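Local atomic coordinates of probable glutaminase ybaS (Escherichia coli, PDB entry 1U60), a protein that hydrolyses L-glutamine to L-glutamate and ammonium, as a glutaminase of the beta-lactamase-like superfamily. Residues Gln83-Lys88 against Thr124-Ala129. Residues are numbered along the deposited sequence; the frame is centred on the assembly and turned at random.
Sequences QAVQDK and TSLINA. With EDO (1,2-ethanediol), chain G.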
# COMPACT_ATOMS: atom_id res chain seq x y z
N GLN A 83 -6.13 -13.61 10.99
CA GLN A 83 -5.64 -13.08 12.26
C GLN A 83 -4.29 -13.69 12.63
O GLN A 83 -3.37 -12.98 13.02
CB GLN A 83 -6.66 -13.26 13.43
CG GLN A 83 -6.19 -12.53 14.69
CD GLN A 83 -6.16 -11.02 14.49
OE1 GLN A 83 -7.17 -10.43 14.15
NE2 GLN A 83 -5.00 -10.42 14.64
N ALA A 84 -4.14 -15.00 12.47
CA ALA A 84 -2.91 -15.66 12.74
C ALA A 84 -1.78 -15.20 11.86
O ALA A 84 -0.65 -15.09 12.32
CB ALA A 84 -3.10 -17.20 12.62
N VAL A 85 -2.05 -14.99 10.57
CA VAL A 85 -1.03 -14.50 9.69
C VAL A 85 -0.59 -13.09 10.12
O VAL A 85 0.60 -12.80 10.16
CB VAL A 85 -1.49 -14.54 8.22
CG1 VAL A 85 -0.51 -13.77 7.32
CG2 VAL A 85 -1.59 -16.00 7.76
N GLN A 86 -1.52 -12.26 10.52
CA GLN A 86 -1.18 -10.87 10.93
C GLN A 86 -0.34 -10.86 12.24
O GLN A 86 0.63 -10.09 12.37
CB GLN A 86 -2.46 -10.04 11.09
CG GLN A 86 -2.15 -8.56 11.20
CD GLN A 86 -3.41 -7.71 11.31
OE1 GLN A 86 -4.52 -8.24 11.47
NE2 GLN A 86 -3.24 -6.38 11.16
N ASP A 87 -0.70 -11.73 13.18
CA ASP A 87 -0.02 -11.85 14.45
C ASP A 87 1.38 -12.49 14.34
O ASP A 87 2.36 -12.03 14.97
CB ASP A 87 -0.84 -12.76 15.38
CG ASP A 87 -2.13 -12.10 15.88
OD1 ASP A 87 -2.30 -10.86 15.78
OD2 ASP A 87 -3.03 -12.78 16.40
N LYS A 88 1.47 -13.57 13.56
CA LYS A 88 2.69 -14.38 13.47
C LYS A 88 3.68 -13.95 12.38
O LYS A 88 4.85 -14.29 12.46
CB LYS A 88 2.30 -15.85 13.29
CG LYS A 88 1.35 -16.37 14.37
CD LYS A 88 1.99 -16.30 15.74
CE LYS A 88 1.13 -17.07 16.78
NZ LYS A 88 1.60 -16.86 18.22
N THR A 124 6.28 -19.88 5.22
CA THR A 124 6.54 -21.27 4.86
C THR A 124 6.53 -22.17 6.10
O THR A 124 5.99 -23.27 6.05
CB THR A 124 7.87 -21.36 4.11
OG1 THR A 124 7.78 -20.69 2.85
CG2 THR A 124 8.25 -22.80 3.75
N SER A 125 7.08 -21.70 7.22
CA SER A 125 7.14 -22.48 8.46
C SER A 125 5.79 -22.60 9.18
O SER A 125 5.64 -23.48 10.04
CB SER A 125 8.15 -21.84 9.45
OG SER A 125 7.59 -20.73 10.17
N LEU A 126 4.87 -21.70 8.85
CA LEU A 126 3.52 -21.59 9.44
C LEU A 126 2.50 -22.56 8.83
O LEU A 126 1.50 -22.86 9.49
CB LEU A 126 3.00 -20.15 9.30
CG LEU A 126 1.71 -19.70 10.00
CD1 LEU A 126 1.69 -20.07 11.47
CD2 LEU A 126 1.47 -18.21 9.80
N ILE A 127 2.75 -23.04 7.61
CA ILE A 127 1.91 -24.01 6.89
C ILE A 127 1.68 -25.26 7.75
O ILE A 127 2.59 -25.70 8.43
CB ILE A 127 2.71 -24.36 5.50
CG1 ILE A 127 2.71 -23.13 4.64
CG2 ILE A 127 2.24 -25.57 4.69
CD1 ILE A 127 1.51 -22.44 4.65
N ASN A 128 0.47 -25.82 7.74
CA ASN A 128 0.22 -27.09 8.43
C ASN A 128 1.00 -28.23 7.73
O ASN A 128 0.96 -28.38 6.51
CB ASN A 128 -1.28 -27.46 8.36
CG ASN A 128 -2.20 -26.61 9.22
OD1 ASN A 128 -3.42 -26.64 9.01
ND2 ASN A 128 -1.66 -25.94 10.21
N ALA A 129 1.72 -29.03 8.49
CA ALA A 129 2.52 -30.13 7.93
C ALA A 129 3.03 -31.02 9.04
O ALA A 129 3.53 -30.51 10.05
CB ALA A 129 3.73 -29.60 7.16
C1 EDO G . -0.24 -13.95 18.82
O1 EDO G . 1.16 -13.71 18.64
C2 EDO G . -0.48 -14.97 19.91
O2 EDO G . -1.12 -16.12 19.37
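Leu126 meets Val85 and Lys88 through aliphatic carbons alone; the flat groups, the Gln83 amide and the Asp87 carboxylate, stand back from this meeting on the helix 82-88. Gln83 NE2 lies beyond one face of the carboxylate; on the other side lies C1 of a bound 1,2-ethanediol, displaced past the edge formed by CB and OD2. The amide gives a hydrogen bond from Gln83 NE2 to Asp87 OD1 at 3.0 Å, nearly in its own plane but arriving 45° above that of the carboxylate. With an N-H...O angle of 146° it is clearly bent, and it bridges one helical turn beside the backbone bond from Asp87 N to Gln83 O. The diol, probably from the crystallisation liquor, places C1 3.7 Å from Asp87 CB.

Between the two segments, one methyl does the touching. Leu126 CD2 reaches the gap between two residues one turn apart, 4.3 Å from Val85 CG2 and equally 4.3 Å from Lys88 CB. With CG trans to the amide nitrogen (chi1 -171°), the leucine extends from its backbone toward the other helix. Such spacing makes this a light touch, burying 114 Å² in all. Lys88 begins by facing Leu126, but a bend at chi2 turns its chain off, and NZ makes weak hydrogen bonds to both diol oxygens, O2 at 3.0 Å and O1 at 3.2 Å.

Val85 is also covered by Leu73 and Leu77 of the helix 68-80 and by Tyr252 of the second subunit. Tyr182 packs on Leu126 and hydrogen-bonds Lys88 O through its hydroxyl, tying the two segments together. The Leu126 side chain is about 11 Å from that of Tyr192, predicted to bind substrate. The contact thus joins helix 82-88 to the region around Leu126 in the helical part of the beta-lactamase-like glutaminase fold.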